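PDB 5JWC: NADH dehydrogenase, putative from Plasmodium falciparum, which probably oxidises NADH through its bound FAD and passes the electrons to ubiquinone, as a type II NADH dehydrogenase. Local coordinates for residues F63-T66 with P67-P70; L69-C73 with S74-S78; G197-G200 with V201-A205. One frame throughout, in Å; residues are numbered along the deposited sequence.

Contact 1: F63-T66 with P67-P70; sequences FTFT and PLLP. With FAD (flavin-adenine dinucleotide), chain C.
The F65 ring meets P67 and L68 obliquely: its CD2 lies 3.8 Å from P67 CD and 3.5 Å from L68 CD1. The second flat group is the flavin of FAD. P67 sits over one of its faces, with P67 CA 3.5 Å from FAD N5, P67 CG 3.8 Å from FAD C4 and P67 CB 3.6 Å from FAD O4. The motif is a tight turn leaving strand 62-64: F65 centres an inverse gamma turn, and a 3-10 turn follows. There L68 N donates to F65 O across 3.2 Å, nearly straight at 167°, and L69 N donates to T66 O at 3.1 Å, approaching from above the carbonyl plane. Proline suits position 67 because its own nitrogen has no hydrogen to place in this turn, while its rigid ring offers the flavin a compact, apolar neighbour. F65 has CG anti to the backbone N (chi1 -161°), beside the carbonyl carbon, which carries the ring forward to P67 and L68; W38 and helix 484-495 pack against the same ring. T64 divides its branches: CG2 touches L69 CD2, whereas OG1 bonds to D157. The other threonine serves the cofactor. T66 OG1, lying between the backbone N and the carbonyl carbon, is also bonded to W38 NE1 and hydrogen-bonds the ribityl hydroxyl, with T66 OG1 only 2.6 Å from FAD O2'.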
loop_
_atom_site.group_PDB
_atom_site.type_symbol
_atom_site.label_atom_id
_atom_site.label_comp_id
_atom_site.label_asym_id
_atom_site.label_seq_id
_atom_site.Cartn_x
_atom_site.Cartn_y
_atom_site.Cartn_z
ATOM N N PHE A 63 -15.138 -3.401 0.751
ATOM C CA PHE A 63 -15.749 -3.619 -0.562
ATOM C C PHE A 63 -14.722 -3.250 -1.627
ATOM O O PHE A 63 -14.003 -2.266 -1.465
ATOM C CB PHE A 63 -17.020 -2.766 -0.705
ATOM C CG PHE A 63 -17.418 -2.452 -2.141
ATOM C CD1 PHE A 63 -18.118 -3.383 -2.912
ATOM C CD2 PHE A 63 -17.111 -1.209 -2.709
ATOM C CE1 PHE A 63 -18.508 -3.084 -4.227
ATOM C CE2 PHE A 63 -17.486 -0.909 -4.015
ATOM C CZ PHE A 63 -18.188 -1.845 -4.771
ATOM N N THR A 64 -14.654 -4.029 -2.708
ATOM C CA THR A 64 -13.735 -3.732 -3.807
ATOM C C THR A 64 -14.475 -3.239 -5.036
ATOM O O THR A 64 -15.330 -3.952 -5.579
ATOM C CB THR A 64 -12.922 -4.971 -4.199
ATOM O OG1 THR A 64 -12.159 -5.406 -3.067
ATOM C CG2 THR A 64 -11.976 -4.671 -5.409
ATOM N N PHE A 65 -14.152 -2.026 -5.465
ATOM C CA PHE A 65 -14.723 -1.467 -6.687
ATOM C C PHE A 65 -14.013 -2.098 -7.899
ATOM O O PHE A 65 -13.128 -1.490 -8.511
ATOM C CB PHE A 65 -14.604 0.070 -6.684
ATOM C CG PHE A 65 -15.536 0.761 -7.661
ATOM C CD1 PHE A 65 -16.820 1.129 -7.287
ATOM C CD2 PHE A 65 -15.114 1.039 -8.961
ATOM C CE1 PHE A 65 -17.677 1.755 -8.201
ATOM C CE2 PHE A 65 -15.961 1.668 -9.870
ATOM C CZ PHE A 65 -17.249 2.020 -9.486
ATOM N N THR A 66 -14.416 -3.324 -8.241
ATOM C CA THR A 66 -13.700 -4.140 -9.234
ATOM C C THR A 66 -13.454 -3.515 -10.622
ATOM O O THR A 66 -12.415 -3.780 -11.224
ATOM C CB THR A 66 -14.425 -5.489 -9.450
ATOM O OG1 THR A 66 -15.810 -5.254 -9.708
ATOM C CG2 THR A 66 -14.317 -6.355 -8.193
ATOM N N PRO A 67 -14.400 -2.706 -11.153
ATOM C CA PRO A 67 -14.093 -2.198 -12.502
ATOM C C PRO A 67 -12.799 -1.376 -12.629
ATOM O O PRO A 67 -12.304 -1.217 -13.747
ATOM C CB PRO A 67 -15.291 -1.300 -12.820
ATOM C CG PRO A 67 -16.405 -1.857 -12.010
ATOM C CD PRO A 67 -15.754 -2.309 -10.715
ATOM N N LEU A 68 -12.274 -0.864 -11.519
ATOM C CA LEU A 68 -11.095 0.004 -11.571
ATOM C C LEU A 68 -9.796 -0.723 -11.251
ATOM O O LEU A 68 -8.713 -0.112 -11.239
ATOM C CB LEU A 68 -11.287 1.191 -10.628
ATOM C CG LEU A 68 -12.420 2.107 -11.102
ATOM C CD1 LEU A 68 -12.642 3.250 -10.150
ATOM C CD2 LEU A 68 -12.095 2.666 -12.533
ATOM N N LEU A 69 -9.898 -2.028 -11.031
ATOM C CA LEU A 69 -8.731 -2.860 -10.712
ATOM C C LEU A 69 -7.590 -2.789 -11.772
ATOM O O LEU A 69 -6.410 -2.758 -11.410
ATOM C CB LEU A 69 -9.190 -4.302 -10.529
ATOM C CG LEU A 69 -9.736 -4.622 -9.122
ATOM C CD1 LEU A 69 -10.164 -6.065 -9.025
ATOM C CD2 LEU A 69 -8.721 -4.316 -8.016
ATOM N N PRO A 70 -7.929 -2.749 -13.081
ATOM C CA PRO A 70 -6.835 -2.601 -14.062
ATOM C C PRO A 70 -6.033 -1.323 -13.857
ATOM O O PRO A 70 -4.818 -1.337 -14.075
ATOM C CB PRO A 70 -7.575 -2.568 -15.403
ATOM C CG PRO A 70 -8.797 -3.436 -15.153
ATOM C CD PRO A 70 -9.214 -3.038 -13.752
HETATM P PA FAD C . -18.013 -10.098 -5.342
HETATM O O1A FAD C . -16.747 -10.723 -5.852
HETATM O O2A FAD C . -18.151 -8.654 -5.670
HETATM O O5B FAD C . -18.145 -10.320 -3.752
HETATM C C5B FAD C . -18.085 -11.603 -3.173
HETATM C C4B FAD C . -17.826 -11.390 -1.690
HETATM O O4B FAD C . -18.015 -12.611 -1.004
HETATM C C3B FAD C . -16.384 -10.944 -1.431
HETATM O O3B FAD C . -16.395 -9.962 -0.417
HETATM C C2B FAD C . -15.730 -12.186 -0.867
HETATM O O2B FAD C . -14.693 -11.846 0.024
HETATM C C1B FAD C . -16.920 -12.797 -0.136
HETATM N N9A FAD C . -16.816 -14.232 0.140
HETATM C C8A FAD C . -16.235 -15.206 -0.637
HETATM N N7A FAD C . -16.393 -16.391 0.005
HETATM C C5A FAD C . -17.060 -16.183 1.162
HETATM C C6A FAD C . -17.469 -17.045 2.167
HETATM N N6A FAD C . -17.280 -18.359 2.045
HETATM N N1A FAD C . -18.157 -16.534 3.244
HETATM C C2A FAD C . -18.428 -15.180 3.319
HETATM N N3A FAD C . -18.013 -14.326 2.314
HETATM C C4A FAD C . -17.332 -14.827 1.258
HETATM N N1 FAD C . -18.791 -5.862 -13.784
HETATM C C2 FAD C . -19.420 -4.844 -14.447
HETATM O O2 FAD C . -20.645 -4.802 -14.459
HETATM N N3 FAD C . -18.692 -3.855 -15.087
HETATM C C4 FAD C . -17.322 -3.859 -15.072
HETATM O O4 FAD C . -16.701 -2.953 -15.644
HETATM C C4X FAD C . -16.670 -4.880 -14.391
HETATM N N5 FAD C . -15.295 -4.928 -14.346
HETATM C C5X FAD C . -14.667 -5.960 -13.657
HETATM C C6 FAD C . -13.286 -5.999 -13.591
HETATM C C7 FAD C . -12.631 -7.020 -12.912
HETATM C C7M FAD C . -11.120 -7.026 -12.878
HETATM C C8 FAD C . -13.368 -8.008 -12.274
HETATM C C8M FAD C . -12.682 -9.121 -11.537
HETATM C C9 FAD C . -14.763 -7.970 -12.336
HETATM C C9A FAD C . -15.413 -6.945 -13.019
HETATM N N10 FAD C . -16.795 -6.895 -13.078
HETATM C C10 FAD C . -17.415 -5.873 -13.748
HETATM C "C1'" FAD C . -17.640 -7.966 -12.453
HETATM C "C2'" FAD C . -18.027 -7.741 -11.014
HETATM O "O2'" FAD C . -16.864 -7.561 -10.255
HETATM C "C3'" FAD C . -18.706 -9.008 -10.526
HETATM O "O3'" FAD C . -19.774 -9.364 -11.374
HETATM C "C4'" FAD C . -19.199 -8.719 -9.119
HETATM O "O4'" FAD C . -18.058 -8.705 -8.301
HETATM C "C5'" FAD C . -20.199 -9.748 -8.617
HETATM O "O5'" FAD C . -20.632 -9.322 -7.342
HETATM P P FAD C . -20.770 -10.396 -6.148
HETATM O O1P FAD C . -21.344 -9.706 -4.931
HETATM O O2P FAD C . -21.593 -11.534 -6.683
HETATM O O3P FAD C . -19.263 -10.945 -5.911
#

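Contact 2: L69-C73 with S74-S78; sequences LPCLC and SGTLS. With 4W0 (5-fluoro-3-methyl-2-{4-[4-(trifluoromethoxy)benzyl]phenyl}quinolin-4(1H)-one), chain L.
C71 and L77 meet through their apolar carbons, C71 CB lying 3.7 Å from L77 CD1, where the chain doubles back after helix 69-74. The turn is consistent with a Schellman-type C-cap, though its bonds are weak. T76 N reaches C71 O at 2.8 Å and G75 N reaches L72 O at 3.2 Å, both badly bent. L77 N adds a longer but straighter weak bond to C71 O (165°). C71 O thus receives weak bonds from G75 N, T76 N and L77 N. G75 has a positive phi, close against the carbonyl O of S74, a conformation that calls for glycine. The bare backbone also lets the inhibitor come close, with G75 CA 3.4 Å from 4W0 C6. L72 leans its CD1 onto L77 O, and that same oxygen lies 3.1 Å from 4W0 C6. S74 OG sits between the backbone N and the carbonyl carbon (chi1 58°), keeping it 3.3 Å from C71 O. Farther out, the hydroxyls of S74 and T76 both bond to E206 OE2, and T76 OG1 also to R517, which ties the turn to helix 198-218 and to the C-terminal region. Serine and threonine suit these places because each brings a hydroxyl to that carboxylate. Helix 499-515 packs on L77, while N80 of the second subunit hydrogen-bonds the inhibitor. Beside the fluorinated ring stands S78, its CB 3.7 Å from 4W0 F1.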
loop_
_atom_site.group_PDB
_atom_site.type_symbol
_atom_site.label_atom_id
_atom_site.label_comp_id
_atom_site.label_asym_id
_atom_site.label_seq_id
_atom_site.Cartn_x
_atom_site.Cartn_y
_atom_site.Cartn_z
ATOM N N LEU A 69 -9.898 -2.028 -11.031
ATOM C CA LEU A 69 -8.731 -2.860 -10.712
ATOM C C LEU A 69 -7.590 -2.789 -11.772
ATOM O O LEU A 69 -6.410 -2.758 -11.410
ATOM C CB LEU A 69 -9.190 -4.302 -10.529
ATOM C CG LEU A 69 -9.736 -4.622 -9.122
ATOM C CD1 LEU A 69 -10.164 -6.065 -9.025
ATOM C CD2 LEU A 69 -8.721 -4.316 -8.016
ATOM N N PRO A 70 -7.929 -2.749 -13.081
ATOM C CA PRO A 70 -6.835 -2.601 -14.062
ATOM C C PRO A 70 -6.033 -1.323 -13.857
ATOM O O PRO A 70 -4.818 -1.337 -14.075
ATOM C CB PRO A 70 -7.575 -2.568 -15.403
ATOM C CG PRO A 70 -8.797 -3.436 -15.153
ATOM C CD PRO A 70 -9.214 -3.038 -13.752
ATOM N N CYS A 71 -6.694 -0.247 -13.429
ATOM C CA CYS A 71 -6.000 1.023 -13.150
ATOM C C CYS A 71 -4.990 0.905 -12.022
ATOM O O CYS A 71 -4.006 1.630 -11.969
ATOM C CB CYS A 71 -7.005 2.104 -12.803
ATOM S SG CYS A 71 -8.017 2.594 -14.195
ATOM N N LEU A 72 -5.251 -0.027 -11.120
ATOM C CA LEU A 72 -4.379 -0.279 -9.991
ATOM C C LEU A 72 -3.107 -1.005 -10.417
ATOM O O LEU A 72 -2.033 -0.746 -9.862
ATOM C CB LEU A 72 -5.140 -1.092 -8.940
ATOM C CG LEU A 72 -4.939 -0.911 -7.452
ATOM C CD1 LEU A 72 -4.933 0.559 -7.030
ATOM C CD2 LEU A 72 -6.052 -1.703 -6.736
ATOM N N CYS A 73 -3.225 -1.913 -11.394
ATOM C CA CYS A 73 -2.061 -2.628 -11.928
ATOM C C CYS A 73 -0.964 -1.704 -12.448
ATOM O O CYS A 73 0.219 -2.016 -12.337
ATOM C CB CYS A 73 -2.462 -3.596 -13.067
ATOM S SG CYS A 73 -3.569 -4.925 -12.575
ATOM N N SER A 74 -1.340 -0.567 -13.012
ATOM C CA SER A 74 -0.349 0.318 -13.624
ATOM C C SER A 74 -0.025 1.477 -12.703
ATOM O O SER A 74 0.928 2.219 -12.939
ATOM C CB SER A 74 -0.871 0.878 -14.942
ATOM O OG SER A 74 -2.086 1.564 -14.689
ATOM N N GLY A 75 -0.875 1.657 -11.697
ATOM C CA GLY A 75 -0.768 2.773 -10.777
ATOM C C GLY A 75 -1.500 4.026 -11.233
ATOM O O GLY A 75 -1.280 5.100 -10.689
ATOM N N THR A 76 -2.377 3.903 -12.226
ATOM C CA THR A 76 -3.170 5.054 -12.668
ATOM C C THR A 76 -4.101 5.574 -11.554
ATOM O O THR A 76 -4.332 6.778 -11.431
ATOM C CB THR A 76 -4.010 4.705 -13.931
ATOM O OG1 THR A 76 -3.142 4.536 -15.057
ATOM C CG2 THR A 76 -5.008 5.808 -14.250
ATOM N N LEU A 77 -4.651 4.662 -10.758
ATOM C CA LEU A 77 -5.466 5.039 -9.607
ATOM C C LEU A 77 -4.935 4.304 -8.380
ATOM O O LEU A 77 -4.254 3.300 -8.524
ATOM C CB LEU A 77 -6.933 4.689 -9.840
ATOM C CG LEU A 77 -7.618 5.381 -11.011
ATOM C CD1 LEU A 77 -9.019 4.792 -11.189
ATOM C CD2 LEU A 77 -7.692 6.872 -10.764
ATOM N N SER A 78 -5.262 4.784 -7.184
ATOM C CA SER A 78 -4.772 4.168 -5.953
ATOM C C SER A 78 -5.843 3.334 -5.237
ATOM O O SER A 78 -7.025 3.325 -5.610
ATOM C CB SER A 78 -4.249 5.241 -4.996
ATOM O OG SER A 78 -5.298 6.121 -4.620
HETATM C C1 4W0 L . -1.233 1.390 -7.260
HETATM C C2 4W0 L . -0.394 0.912 -6.245
HETATM C C3 4W0 L . 0.251 1.845 -5.407
HETATM C C4 4W0 L . 0.064 3.236 -5.547
HETATM C C5 4W0 L . -0.777 3.695 -6.562
HETATM C C6 4W0 L . -1.428 2.788 -7.405
HETATM O O1 4W0 L . 9.163 -3.133 1.269
HETATM C C7 4W0 L . 0.756 4.213 -4.631
HETATM C C8 4W0 L . 1.621 3.704 -3.583
HETATM C C9 4W0 L . 1.796 2.237 -3.476
HETATM C C10 4W0 L . 2.587 1.562 -2.409
HETATM C C11 4W0 L . 2.114 1.822 -1.127
HETATM C C12 4W0 L . 2.724 1.254 -0.037
HETATM C C13 4W0 L . 3.771 0.398 -0.254
HETATM C C14 4W0 L . 4.232 0.087 -1.529
HETATM C C15 4W0 L . 3.620 0.678 -2.626
HETATM O O2 4W0 L . 0.616 5.414 -4.750
HETATM N N 4W0 L . 1.114 1.330 -4.345
HETATM C C16 4W0 L . 4.324 -0.188 1.009
HETATM C C17 4W0 L . 5.619 -0.934 1.029
HETATM C C18 4W0 L . 6.810 -0.320 0.675
HETATM C C19 4W0 L . 7.992 -1.047 0.758
HETATM C C20 4W0 L . 7.970 -2.371 1.190
HETATM C C21 4W0 L . 6.766 -2.963 1.552
HETATM C C22 4W0 L . 5.587 -2.243 1.476
HETATM C C23 4W0 L . 2.302 4.698 -2.663
HETATM F F1 4W0 L . -0.962 5.000 -6.713
HETATM C C24 4W0 L . 9.858 -3.484 0.077
HETATM F F2 4W0 L . 8.967 -3.715 -0.896
HETATM F F3 4W0 L . 10.651 -4.566 0.263
HETATM F F4 4W0 L . 10.674 -2.473 -0.266
#

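Contact 3: G197-G200 with V201-A205; sequences GPTG and VEVTA. With FAD (flavin-adenine dinucleotide), chain C.
Helix 198-218 opens here, in what looks like the second Rossmann-type GxGxxG turn of the protein, probably that of the NADH-binding domain. G197 takes the N-cap position, and its carbonyl O receives V201 N at 3.0 Å. P198 suits the first helical turn, where a residue without an N-H costs no bond; its own oxygen takes E202 N at 2.8 Å and also touches E202 CG. G200 O has two donors arriving from opposite faces of its plane: T204 N, and T204 OG1 at 2.8 Å, so the buried hydroxyl is satisfied by its own helix. T199 and V203 lie side by side, their CG2 methyls 4.1 Å apart. With T199 OG1 anti to the carbonyl carbon (chi1 -64°), the hydroxyl stands over the flavin at C7, on the face opposite P67, and comes within 3.4 Å of FAD C7M. V201 is packed against strand 227-232 and helix 243-255. One water joins T199 OG1 to E202 OE1, donating to the carboxylate, while E202 OE2 is held by Y463 N. The pair thus fixes a water 3.3 Å from FAD N5, on the T199 side of the flavin but beside the ring rather than above it.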
loop_
_atom_site.group_PDB
_atom_site.type_symbol
_atom_site.label_atom_id
_atom_site.label_comp_id
_atom_site.label_asym_id
_atom_site.label_seq_id
_atom_site.Cartn_x
_atom_site.Cartn_y
_atom_site.Cartn_z
ATOM N N GLY A 197 -11.294 -10.355 -23.094
ATOM C CA GLY A 197 -12.448 -9.649 -22.545
ATOM C C GLY A 197 -12.013 -8.311 -21.959
ATOM O O GLY A 197 -10.845 -7.942 -22.062
ATOM N N PRO A 198 -12.947 -7.579 -21.345
ATOM C CA PRO A 198 -12.660 -6.213 -20.888
ATOM C C PRO A 198 -11.487 -6.136 -19.904
ATOM O O PRO A 198 -10.674 -5.217 -20.005
ATOM C CB PRO A 198 -13.969 -5.783 -20.207
ATOM C CG PRO A 198 -15.020 -6.655 -20.805
ATOM C CD PRO A 198 -14.352 -7.971 -21.116
ATOM N N THR A 199 -11.399 -7.075 -18.966
ATOM C CA THR A 199 -10.310 -7.023 -17.997
ATOM C C THR A 199 -8.937 -7.193 -18.640
ATOM O O THR A 199 -8.042 -6.367 -18.419
ATOM C CB THR A 199 -10.464 -8.075 -16.921
ATOM O OG1 THR A 199 -11.655 -7.793 -16.189
ATOM C CG2 THR A 199 -9.270 -8.021 -15.974
ATOM N N GLY A 200 -8.779 -8.255 -19.428
ATOM C CA GLY A 200 -7.539 -8.503 -20.146
ATOM C C GLY A 200 -7.152 -7.325 -21.029
ATOM O O GLY A 200 -5.999 -6.892 -21.057
ATOM N N VAL A 201 -8.132 -6.788 -21.738
ATOM C CA VAL A 201 -7.895 -5.650 -22.606
ATOM C C VAL A 201 -7.457 -4.429 -21.795
ATOM O O VAL A 201 -6.489 -3.765 -22.158
ATOM C CB VAL A 201 -9.159 -5.312 -23.438
ATOM C CG1 VAL A 201 -9.050 -3.922 -24.019
ATOM C CG2 VAL A 201 -9.345 -6.356 -24.542
ATOM N N GLU A 202 -8.143 -4.148 -20.686
ATOM C CA GLU A 202 -7.808 -2.962 -19.893
ATOM C C GLU A 202 -6.454 -3.081 -19.180
ATOM O O GLU A 202 -5.718 -2.103 -19.088
ATOM C CB GLU A 202 -8.924 -2.659 -18.900
ATOM C CG GLU A 202 -10.190 -2.157 -19.647
ATOM C CD GLU A 202 -11.292 -1.665 -18.727
ATOM O OE1 GLU A 202 -11.760 -2.465 -17.886
ATOM O OE2 GLU A 202 -11.680 -0.469 -18.845
ATOM N N VAL A 203 -6.132 -4.268 -18.681
ATOM C CA VAL A 203 -4.818 -4.490 -18.071
ATOM C C VAL A 203 -3.712 -4.272 -19.094
ATOM O O VAL A 203 -2.713 -3.629 -18.805
ATOM C CB VAL A 203 -4.701 -5.909 -17.472
ATOM C CG1 VAL A 203 -3.237 -6.228 -17.071
ATOM C CG2 VAL A 203 -5.659 -6.051 -16.286
ATOM N N THR A 204 -3.905 -4.803 -20.300
ATOM C CA THR A 204 -2.927 -4.641 -21.372
ATOM C C THR A 204 -2.742 -3.153 -21.720
ATOM O O THR A 204 -1.620 -2.672 -21.848
ATOM C CB THR A 204 -3.353 -5.456 -22.640
ATOM O OG1 THR A 204 -3.478 -6.845 -22.301
ATOM C CG2 THR A 204 -2.326 -5.315 -23.760
ATOM N N ALA A 205 -3.848 -2.430 -21.869
ATOM C CA ALA A 205 -3.816 -1.011 -22.231
ATOM C C ALA A 205 -3.088 -0.173 -21.167
ATOM O O ALA A 205 -2.319 0.730 -21.485
ATOM C CB ALA A 205 -5.260 -0.481 -22.434
HETATM P PA FAD C . -18.013 -10.098 -5.342
HETATM O O1A FAD C . -16.747 -10.723 -5.852
HETATM O O2A FAD C . -18.151 -8.654 -5.670
HETATM O O5B FAD C . -18.145 -10.320 -3.752
HETATM C C5B FAD C . -18.085 -11.603 -3.173
HETATM C C4B FAD C . -17.826 -11.390 -1.690
HETATM O O4B FAD C . -18.015 -12.611 -1.004
HETATM C C3B FAD C . -16.384 -10.944 -1.431
HETATM O O3B FAD C . -16.395 -9.962 -0.417
HETATM C C2B FAD C . -15.730 -12.186 -0.867
HETATM O O2B FAD C . -14.693 -11.846 0.024
HETATM C C1B FAD C . -16.920 -12.797 -0.136
HETATM N N9A FAD C . -16.816 -14.232 0.140
HETATM C C8A FAD C . -16.235 -15.206 -0.637
HETATM N N7A FAD C . -16.393 -16.391 0.005
HETATM C C5A FAD C . -17.060 -16.183 1.162
HETATM C C6A FAD C . -17.469 -17.045 2.167
HETATM N N6A FAD C . -17.280 -18.359 2.045
HETATM N N1A FAD C . -18.157 -16.534 3.244
HETATM C C2A FAD C . -18.428 -15.180 3.319
HETATM N N3A FAD C . -18.013 -14.326 2.314
HETATM C C4A FAD C . -17.332 -14.827 1.258
HETATM N N1 FAD C . -18.791 -5.862 -13.784
HETATM C C2 FAD C . -19.420 -4.844 -14.447
HETATM O O2 FAD C . -20.645 -4.802 -14.459
HETATM N N3 FAD C . -18.692 -3.855 -15.087
HETATM C C4 FAD C . -17.322 -3.859 -15.072
HETATM O O4 FAD C . -16.701 -2.953 -15.644
HETATM C C4X FAD C . -16.670 -4.880 -14.391
HETATM N N5 FAD C . -15.295 -4.928 -14.346
HETATM C C5X FAD C . -14.667 -5.960 -13.657
HETATM C C6 FAD C . -13.286 -5.999 -13.591
HETATM C C7 FAD C . -12.631 -7.020 -12.912
HETATM C C7M FAD C . -11.120 -7.026 -12.878
HETATM C C8 FAD C . -13.368 -8.008 -12.274
HETATM C C8M FAD C . -12.682 -9.121 -11.537
HETATM C C9 FAD C . -14.763 -7.970 -12.336
HETATM C C9A FAD C . -15.413 -6.945 -13.019
HETATM N N10 FAD C . -16.795 -6.895 -13.078
HETATM C C10 FAD C . -17.415 -5.873 -13.748
HETATM C "C1'" FAD C . -17.640 -7.966 -12.453
HETATM C "C2'" FAD C . -18.027 -7.741 -11.014
HETATM O "O2'" FAD C . -16.864 -7.561 -10.255
HETATM C "C3'" FAD C . -18.706 -9.008 -10.526
HETATM O "O3'" FAD C . -19.774 -9.364 -11.374
HETATM C "C4'" FAD C . -19.199 -8.719 -9.119
HETATM O "O4'" FAD C . -18.058 -8.705 -8.301
HETATM C "C5'" FAD C . -20.199 -9.748 -8.617
HETATM O "O5'" FAD C . -20.632 -9.322 -7.342
HETATM P P FAD C . -20.770 -10.396 -6.148
HETATM O O1P FAD C . -21.344 -9.706 -4.931
HETATM O O2P FAD C . -21.593 -11.534 -6.683
HETATM O O3P FAD C . -19.263 -10.945 -5.911
HETATM O O HOH W 1 -13.214 -5.058 -16.949
#

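All three contacts are local and largely buried, though contact 3 has partly exposed residues at the helix start and contact 2 has one at S78. Contacts 1 and 2 run in series along the chain, sharing L69 and P70 on helix 69-74: the first leads into that helix beside the flavin, the second leaves it beside the inhibitor. Contact 3 starts a separate helix, and P70 CB packs on E202 CB at 3.7 Å to join the two. Their bonding differs accordingly. Contact 3 has well-formed helical bonds, contact 1 two straight turn bonds, and contact 2 only weak ones between its segments, its hydroxyls turning to E206. Contacts 1 and 3 meet opposite flavin faces, through P67 and T199.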